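Side-chain contacts in proteasome assembly chaperone family protein (Pyrococcus furiosus DSM 3638, PDB 3WZ2), which is an archaeal homologue of proteasome-assembly chaperones and probably acts as a chaperone or activator that engages the proteasome: residues H34-F39 / N193-L198; R73-N78 / I82-I87. All blocks are in the same frame, centred on the assembly; numbering follows the deposited sequence.

Interaction 1: residues H34-F39 / N193-L198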
ATOM      1  N   HIS B  34     -29.036  -4.707  -8.476  1.00 17.47           N
ATOM      2  CA  HIS B  34     -29.226  -4.843  -7.018  1.00 18.31           C
ATOM      3  C   HIS B  34     -30.687  -4.870  -6.597  1.00 18.63           C
ATOM      4  O   HIS B  34     -31.143  -5.757  -5.876  1.00 18.00           O
ATOM      5  CB  HIS B  34     -28.521  -3.686  -6.335  1.00 19.91           C
ATOM      6  CG  HIS B  34     -28.624  -3.712  -4.855  1.00 24.13           C
ATOM      7  ND1 HIS B  34     -27.811  -4.505  -4.071  1.00 25.16           N
ATOM      8  CD2 HIS B  34     -29.425  -3.024  -4.001  1.00 25.73           C
ATOM      9  CE1 HIS B  34     -28.142  -4.347  -2.801  1.00 25.88           C
ATOM     10  NE2 HIS B  34     -29.098  -3.437  -2.728  1.00 26.08           N
ATOM     11  N   ILE B  35     -31.470  -3.929  -7.123  1.00 19.32           N
ATOM     12  CA  ILE B  35     -32.911  -3.946  -6.850  1.00 19.23           C
ATOM     13  C   ILE B  35     -33.560  -5.210  -7.419  1.00 17.74           C
ATOM     14  O   ILE B  35     -34.353  -5.887  -6.763  1.00 18.71           O
ATOM     15  CB  ILE B  35     -33.551  -2.663  -7.442  1.00 19.64           C
ATOM     16  CG1 ILE B  35     -33.029  -1.446  -6.679  1.00 20.02           C
ATOM     17  CG2 ILE B  35     -35.049  -2.726  -7.332  1.00 21.76           C
ATOM     18  CD1 ILE B  35     -33.171  -0.127  -7.405  1.00 18.89           C
ATOM     19  N   ALA B  36     -33.246  -5.529  -8.666  1.00 17.82           N
ATOM     20  CA  ALA B  36     -33.870  -6.683  -9.302  1.00 17.49           C
ATOM     21  C   ALA B  36     -33.594  -7.966  -8.513  1.00 19.57           C
ATOM     22  O   ALA B  36     -34.476  -8.792  -8.298  1.00 20.88           O
ATOM     23  CB  ALA B  36     -33.361  -6.813 -10.718  1.00 17.26           C
ATOM     24  N   ALA B  37     -32.351  -8.156  -8.106  1.00 21.29           N
ATOM     25  CA  ALA B  37     -31.961  -9.426  -7.493  1.00 21.47           C
ATOM     26  C   ALA B  37     -32.523  -9.568  -6.104  1.00 21.25           C
ATOM     27  O   ALA B  37     -32.934 -10.671  -5.723  1.00 23.86           O
ATOM     28  CB  ALA B  37     -30.443  -9.558  -7.462  1.00 20.79           C
ATOM     29  N   ASN B  38     -32.526  -8.476  -5.359  1.00 22.77           N
ATOM     30  CA  ASN B  38     -33.174  -8.453  -4.037  1.00 25.24           C
ATOM     31  C   ASN B  38     -34.662  -8.699  -4.118  1.00 25.13           C
ATOM     32  O   ASN B  38     -35.199  -9.529  -3.385  1.00 26.09           O
ATOM     33  CB  ASN B  38     -32.902  -7.153  -3.309  1.00 27.94           C
ATOM     34  CG  ASN B  38     -31.544  -7.153  -2.617  1.00 32.29           C
ATOM     35  OD1 ASN B  38     -31.405  -7.698  -1.522  1.00 35.26           O
ATOM     36  ND2 ASN B  38     -30.522  -6.589  -3.278  1.00 34.17           N
ATOM     37  N   PHE B  39     -35.313  -8.064  -5.085  1.00 25.68           N
ATOM     38  CA  PHE B  39     -36.711  -8.336  -5.315  1.00 25.36           C
ATOM     39  C   PHE B  39     -36.943  -9.797  -5.627  1.00 27.66           C
ATOM     40  O   PHE B  39     -37.806 -10.432  -5.044  1.00 28.20           O
ATOM     41  CB  PHE B  39     -37.237  -7.478  -6.446  1.00 27.20           C
ATOM     42  CG  PHE B  39     -38.707  -7.629  -6.660  1.00 28.22           C
ATOM     43  CD1 PHE B  39     -39.592  -7.255  -5.650  1.00 28.34           C
ATOM     44  CD2 PHE B  39     -39.210  -8.119  -7.839  1.00 28.31           C
ATOM     45  CE1 PHE B  39     -40.933  -7.377  -5.823  1.00 29.01           C
ATOM     46  CE2 PHE B  39     -40.573  -8.257  -8.014  1.00 30.98           C
ATOM     47  CZ  PHE B  39     -41.436  -7.879  -6.998  1.00 29.19           C
ATOM     48  N   ASN B 193     -38.221  -3.613 -15.300  1.00 19.37           N
ATOM     49  CA  ASN B 193     -38.085  -4.015 -16.694  1.00 20.35           C
ATOM     50  C   ASN B 193     -37.180  -5.258 -16.846  1.00 21.15           C
ATOM     51  O   ASN B 193     -37.467  -6.165 -17.629  1.00 20.38           O
ATOM     52  CB  ASN B 193     -37.486  -2.879 -17.543  1.00 21.92           C
ATOM     53  CG  ASN B 193     -38.372  -1.629 -17.593  1.00 21.34           C
ATOM     54  OD1 ASN B 193     -39.558  -1.717 -17.373  1.00 21.93           O
ATOM     55  ND2 ASN B 193     -37.787  -0.484 -17.975  1.00 19.27           N
ATOM     56  N   VAL B 194     -36.081  -5.285 -16.090  1.00 19.86           N
ATOM     57  CA  VAL B 194     -35.156  -6.402 -16.152  1.00 20.13           C
ATOM     58  C   VAL B 194     -35.772  -7.673 -15.573  1.00 19.74           C
ATOM     59  O   VAL B 194     -35.653  -8.752 -16.151  1.00 19.09           O
ATOM     60  CB  VAL B 194     -33.834  -6.066 -15.444  1.00 19.70           C
ATOM     61  CG1 VAL B 194     -33.013  -7.300 -15.251  1.00 20.03           C
ATOM     62  CG2 VAL B 194     -33.084  -5.030 -16.268  1.00 21.96           C
ATOM     63  N   VAL B 195     -36.476  -7.548 -14.458  1.00 20.17           N
ATOM     64  CA  VAL B 195     -37.151  -8.698 -13.897  1.00 21.44           C
ATOM     65  C   VAL B 195     -38.186  -9.296 -14.861  1.00 21.70           C
ATOM     66  O   VAL B 195     -38.262 -10.514 -14.989  1.00 20.44           O
ATOM     67  CB  VAL B 195     -37.838  -8.371 -12.575  1.00 22.79           C
ATOM     68  CG1 VAL B 195     -38.716  -9.531 -12.117  1.00 22.31           C
ATOM     69  CG2 VAL B 195     -36.792  -8.050 -11.543  1.00 25.10           C
ATOM     70  N   GLU B 196     -38.927  -8.449 -15.569  1.00 21.69           N
ATOM     71  CA  GLU B 196     -39.889  -8.952 -16.558  1.00 25.88           C
ATOM     72  C   GLU B 196     -39.212  -9.811 -17.615  1.00 23.27           C
ATOM     73  O   GLU B 196     -39.731 -10.847 -17.978  1.00 24.45           O
ATOM     74  CB  GLU B 196     -40.683  -7.823 -17.265  1.00 29.56           C
ATOM     75  CG  GLU B 196     -41.767  -7.180 -16.406  1.00 38.18           C
ATOM     76  CD  GLU B 196     -42.533  -6.055 -17.126  1.00 45.27           C
ATOM     77  OE1 GLU B 196     -41.923  -5.045 -17.576  1.00 49.75           O
ATOM     78  OE2 GLU B 196     -43.767  -6.197 -17.267  1.00 55.20           O
ATOM     79  N   VAL B 197     -38.083  -9.368 -18.144  1.00 22.26           N
ATOM     80  CA  VAL B 197     -37.353 -10.181 -19.134  1.00 21.25           C
ATOM     81  C   VAL B 197     -36.832 -11.466 -18.533  1.00 21.99           C
ATOM     82  O   VAL B 197     -36.936 -12.530 -19.147  1.00 22.29           O
ATOM     83  CB  VAL B 197     -36.214  -9.412 -19.777  1.00 21.89           C
ATOM     84  CG1 VAL B 197     -35.417 -10.326 -20.691  1.00 21.89           C
ATOM     85  CG2 VAL B 197     -36.756  -8.215 -20.563  1.00 23.36           C
ATOM     86  N   LEU B 198     -36.277 -11.387 -17.328  1.00 21.63           N
ATOM     87  CA  LEU B 198     -35.790 -12.584 -16.663  1.00 22.26           C
ATOM     88  C   LEU B 198     -36.870 -13.626 -16.402  1.00 22.19           C
ATOM     89  O   LEU B 198     -36.661 -14.835 -16.538  1.00 20.96           O
ATOM     90  CB  LEU B 198     -35.106 -12.221 -15.346  1.00 22.89           C
ATOM     91  CG  LEU B 198     -34.353 -13.403 -14.705  1.00 23.02           C
ATOM     92  CD1 LEU B 198     -33.113 -13.734 -15.490  1.00 22.90           C
ATOM     93  CD2 LEU B 198     -33.987 -13.033 -13.291  1.00 25.48           C
TER
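Val195 meets the helix of Ala36 and Phe39 with a single branch, a compact example of how small residues let two helices approach closely. Its CG2 methyl reaches the methyl CB of Ala36 at 3.7 Å and lies 3.9 Å from Ala36 CA, and both residues send their CB toward the opposite helix. The valine torsion decides which branch does this: CG1 stands anti to the backbone N (chi1 171°), which turns CG2 to the N side of the residue and out toward Ala36. One helical turn further on, Phe39 brings its ring to the same methyl from the edge, close to the ring plane, with CD2 4.4 Å from Val195 CG2. Within the two segments the branch thus meets an alanine methyl and a ring rim, not the face of the ring. With an alanine as the partner, the backbones come near, Ala36 CA and Val195 CA being 6.0 Å apart. Away from this interface, Asn38 ND2 gives a nearly straight hydrogen bond of 2.8 Å to His34 O, from above the carbonyl plane and opposite the face used by Asn38 N, and sits over one face of the His34 ring. The contact joins helices 32-43 and 188-202 on one side of the large mixed sheet of this PAC2-family chain, where Leu116 of strand 112-120 touches both Ala36 and Val194, and Val208 covers Val195 further. No hydrogen bond or charge pair crosses it, so nothing directional fixes the pairing here, and the contact rests on burying a small apolar patch.

Interaction 2: residues R73-N78 / I82-I87; sequences RFYGKN and IAIADI
Arg73 and Asp86 close one end of an antiparallel hairpin, a case of strand pairing finished off by a salt bridge. The tight part is the backbone: Arg73 and Ile84, like Tyr75 and Ile82, are hydrogen-bonded pairs, with Tyr75 N to Ile82 O at 2.8 Å, and Phe74 and Ala83 form the non-hydrogen-bonded pair between them. On the Phe74 side, CE1 of that ring lies 3.6 Å from Ala83 CB. On the other, Ile84 puts CD1 3.6 Å from Tyr75 CE2, while its CG2 lies over one face of the Arg73 guanidinium. The wetter side is at Asp86: Arg73 NH1 and NH2 grip OD2 end-on from one face of the carboxylate, each at 2.7 Å, with the guanidinium and carboxylate planes 41° apart, and a water lies beside OD1, bonded weakly to Arg73 NH2. With CG between the backbone N and the carbonyl carbon (chi1 42°), Arg73 runs extended to NE and reaches Asp86. Arg73 NE donates to Tyr75 OH at 2.8 Å, within the guanidinium plane, and NH1 also bonds to Pro70 O, both helping to fix the group's rotation. A leucine here would probably leave the Asp86 carboxylate without its charge partner and Tyr75 OH without this donor. The hairpin lies within the large mixed sheet, strand 47-53 bonding to Phe74 and Gly76, and strand 21-24 flanking Ala83. Helix 32-43 covers Ile82 and Ile84, while Leu62 and Leu64 of strand 60-64 pack on Arg73.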
ATOM      1  N   ARG B  73     -23.897 -12.332  -0.052  1.00 19.73           N
ATOM      2  CA  ARG B  73     -24.633 -13.532   0.254  1.00 21.90           C
ATOM      3  C   ARG B  73     -25.249 -14.142  -1.007  1.00 20.34           C
ATOM      4  O   ARG B  73     -25.394 -13.474  -2.025  1.00 21.36           O
ATOM      5  CB  ARG B  73     -25.700 -13.329   1.360  1.00 24.46           C
ATOM      6  CG  ARG B  73     -26.476 -12.069   1.260  1.00 25.71           C
ATOM      7  CD  ARG B  73     -27.335 -11.783   2.496  1.00 28.20           C
ATOM      8  NE  ARG B  73     -28.249 -10.728   2.106  1.00 25.28           N
ATOM      9  CZ  ARG B  73     -27.920  -9.464   2.017  1.00 26.96           C
ATOM     10  NH1 ARG B  73     -26.693  -9.061   2.344  1.00 32.04           N
ATOM     11  NH2 ARG B  73     -28.830  -8.579   1.662  1.00 25.07           N
ATOM     12  N   PHE B  74     -25.575 -15.422  -0.894  1.00 20.58           N
ATOM     13  CA  PHE B  74     -26.231 -16.198  -1.940  1.00 20.13           C
ATOM     14  C   PHE B  74     -27.536 -16.738  -1.415  1.00 20.88           C
ATOM     15  O   PHE B  74     -27.586 -17.317  -0.324  1.00 21.78           O
ATOM     16  CB  PHE B  74     -25.345 -17.362  -2.362  1.00 19.46           C
ATOM     17  CG  PHE B  74     -24.009 -16.923  -2.876  1.00 19.96           C
ATOM     18  CD1 PHE B  74     -23.880 -16.426  -4.151  1.00 19.98           C
ATOM     19  CD2 PHE B  74     -22.879 -16.986  -2.065  1.00 21.85           C
ATOM     20  CE1 PHE B  74     -22.652 -16.007  -4.624  1.00 22.58           C
ATOM     21  CE2 PHE B  74     -21.643 -16.564  -2.541  1.00 22.91           C
ATOM     22  CZ  PHE B  74     -21.537 -16.054  -3.822  1.00 21.45           C
ATOM     23  N   TYR B  75     -28.599 -16.531  -2.194  1.00 21.38           N
ATOM     24  CA  TYR B  75     -29.898 -17.092  -1.917  1.00 21.59           C
ATOM     25  C   TYR B  75     -30.190 -18.186  -2.901  1.00 22.61           C
ATOM     26  O   TYR B  75     -29.676 -18.182  -4.024  1.00 22.93           O
ATOM     27  CB  TYR B  75     -30.958 -16.006  -2.023  1.00 24.38           C
ATOM     28  CG  TYR B  75     -30.882 -14.960  -0.943  1.00 24.70           C
ATOM     29  CD1 TYR B  75     -31.480 -15.175   0.297  1.00 28.29           C
ATOM     30  CD2 TYR B  75     -30.220 -13.784  -1.144  1.00 25.86           C
ATOM     31  CE1 TYR B  75     -31.417 -14.239   1.304  1.00 26.18           C
ATOM     32  CE2 TYR B  75     -30.149 -12.822  -0.140  1.00 28.81           C
ATOM     33  CZ  TYR B  75     -30.746 -13.070   1.081  1.00 29.62           C
ATOM     34  OH  TYR B  75     -30.672 -12.116   2.050  1.00 30.52           O
ATOM     35  N   GLY B  76     -31.028 -19.117  -2.487  1.00 22.08           N
ATOM     36  CA  GLY B  76     -31.239 -20.336  -3.211  1.00 23.72           C
ATOM     37  C   GLY B  76     -32.652 -20.817  -3.090  1.00 25.88           C
ATOM     38  O   GLY B  76     -33.261 -20.729  -2.024  1.00 27.44           O
ATOM     39  N   LYS B  77     -33.173 -21.319  -4.192  1.00 28.94           N
ATOM     40  CA  LYS B  77     -34.348 -22.158  -4.202  1.00 33.60           C
ATOM     41  C   LYS B  77     -34.300 -23.070  -5.400  1.00 31.41           C
ATOM     42  O   LYS B  77     -34.190 -22.580  -6.520  1.00 30.31           O
ATOM     43  CB  LYS B  77     -35.568 -21.250  -4.374  1.00 36.29           C
ATOM     44  CG  LYS B  77     -36.925 -21.950  -4.291  1.00 46.75           C
ATOM     45  CD  LYS B  77     -37.216 -22.210  -2.828  1.00 52.49           C
ATOM     46  CE  LYS B  77     -38.441 -21.526  -2.292  1.00 58.52           C
ATOM     47  NZ  LYS B  77     -39.214 -22.580  -1.593  1.00 62.63           N
ATOM     48  N   ASN B  78     -34.435 -24.364  -5.171  1.00 31.56           N
ATOM     49  CA  ASN B  78     -34.366 -25.381  -6.246  1.00 34.20           C
ATOM     50  C   ASN B  78     -33.046 -25.213  -6.991  1.00 30.44           C
ATOM     51  O   ASN B  78     -32.004 -25.287  -6.355  1.00 30.27           O
ATOM     52  CB  ASN B  78     -35.580 -25.296  -7.174  1.00 33.00           C
ATOM     53  CG  ASN B  78     -36.878 -25.577  -6.434  1.00 39.75           C
ATOM     54  OD1 ASN B  78     -36.931 -26.439  -5.566  1.00 37.27           O
ATOM     55  ND2 ASN B  78     -37.928 -24.836  -6.774  1.00 39.13           N
ATOM     56  N   ILE B  82     -29.162 -16.804  -6.404  1.00 19.15           N
ATOM     57  CA  ILE B  82     -29.042 -15.357  -6.595  1.00 18.19           C
ATOM     58  C   ILE B  82     -27.952 -14.804  -5.713  1.00 17.97           C
ATOM     59  O   ILE B  82     -27.937 -15.080  -4.516  1.00 18.39           O
ATOM     60  CB  ILE B  82     -30.359 -14.661  -6.278  1.00 18.79           C
ATOM     61  CG1 ILE B  82     -31.400 -15.164  -7.273  1.00 20.23           C
ATOM     62  CG2 ILE B  82     -30.228 -13.157  -6.388  1.00 19.87           C
ATOM     63  CD1 ILE B  82     -32.738 -14.529  -7.122  1.00 22.48           C
ATOM     64  N   ALA B  83     -27.045 -14.025  -6.298  1.00 16.91           N
ATOM     65  CA  ALA B  83     -25.924 -13.440  -5.586  1.00 17.80           C
ATOM     66  C   ALA B  83     -26.152 -11.961  -5.383  1.00 18.44           C
ATOM     67  O   ALA B  83     -26.368 -11.231  -6.368  1.00 17.05           O
ATOM     68  CB  ALA B  83     -24.650 -13.657  -6.390  1.00 18.60           C
ATOM     69  N   ILE B  84     -26.001 -11.512  -4.137  1.00 18.66           N
ATOM     70  CA  ILE B  84     -26.303 -10.133  -3.725  1.00 19.82           C
ATOM     71  C   ILE B  84     -25.096  -9.591  -2.984  1.00 18.59           C
ATOM     72  O   ILE B  84     -24.422 -10.328  -2.280  1.00 18.60           O
ATOM     73  CB  ILE B  84     -27.545 -10.151  -2.789  1.00 24.42           C
ATOM     74  CG1 ILE B  84     -28.819 -10.472  -3.678  1.00 25.41           C
ATOM     75  CG2 ILE B  84     -27.645  -8.870  -1.954  1.00 23.89           C
ATOM     76  CD1 ILE B  84     -30.123 -10.624  -2.950  1.00 30.11           C
ATOM     77  N   ALA B  85     -24.844  -8.301  -3.117  1.00 19.02           N
ATOM     78  CA  ALA B  85     -23.878  -7.617  -2.294  1.00 20.77           C
ATOM     79  C   ALA B  85     -24.420  -6.284  -1.804  1.00 22.89           C
ATOM     80  O   ALA B  85     -24.906  -5.492  -2.595  1.00 24.70           O
ATOM     81  CB  ALA B  85     -22.591  -7.386  -3.084  1.00 20.69           C
ATOM     82  N   ASP B  86     -24.244  -5.995  -0.522  1.00 24.64           N
ATOM     83  CA  ASP B  86     -24.647  -4.726   0.031  1.00 27.52           C
ATOM     84  C   ASP B  86     -23.533  -3.688   0.150  1.00 29.17           C
ATOM     85  O   ASP B  86     -23.790  -2.582   0.591  1.00 28.70           O
ATOM     86  CB  ASP B  86     -25.345  -4.955   1.373  1.00 31.15           C
ATOM     87  CG  ASP B  86     -26.769  -5.533   1.193  1.00 35.05           C
ATOM     88  OD1 ASP B  86     -27.457  -5.122   0.244  1.00 37.54           O
ATOM     89  OD2 ASP B  86     -27.181  -6.428   1.964  1.00 37.39           O
ATOM     90  N   ILE B  87     -22.331  -4.008  -0.316  1.00 28.34           N
ATOM     91  CA  ILE B  87     -21.218  -3.062  -0.314  1.00 30.70           C
ATOM     92  C   ILE B  87     -20.607  -3.055  -1.718  1.00 32.66           C
ATOM     93  O   ILE B  87     -20.727  -4.033  -2.457  1.00 26.97           O
ATOM     94  CB  ILE B  87     -20.184  -3.431   0.770  1.00 32.00           C
ATOM     95  CG1 ILE B  87     -19.796  -4.883   0.642  1.00 37.59           C
ATOM     96  CG2 ILE B  87     -20.816  -3.268   2.144  1.00 31.98           C
ATOM     97  CD1 ILE B  87     -18.624  -5.268   1.514  1.00 40.80           C
TER
HETATM   98  O   HOH W   1     -29.814  -5.927   0.245  1.00 38.25           O

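Helix 32-43 is the element common to both contacts: one side of it meets helix 188-202 in interaction 1, and another lies against the hairpin of interaction 2. The centres are 13 Å apart, and the two touch directly where the His34 ring nears Asp86 and Ala85, and where Asn38 and Ala37 meet Ile84 and Ile82. Both are largely buried, yet their chemistry differs. The helix pair is small and wholly apolar, joining segments far apart in sequence; the strand pair buries more surface, links neighbours along the chain, and combines backbone bonds with apolar packing and a salt bridge at the strand end between the buried Arg73 and the partly exposed Asp86, with a water beside it.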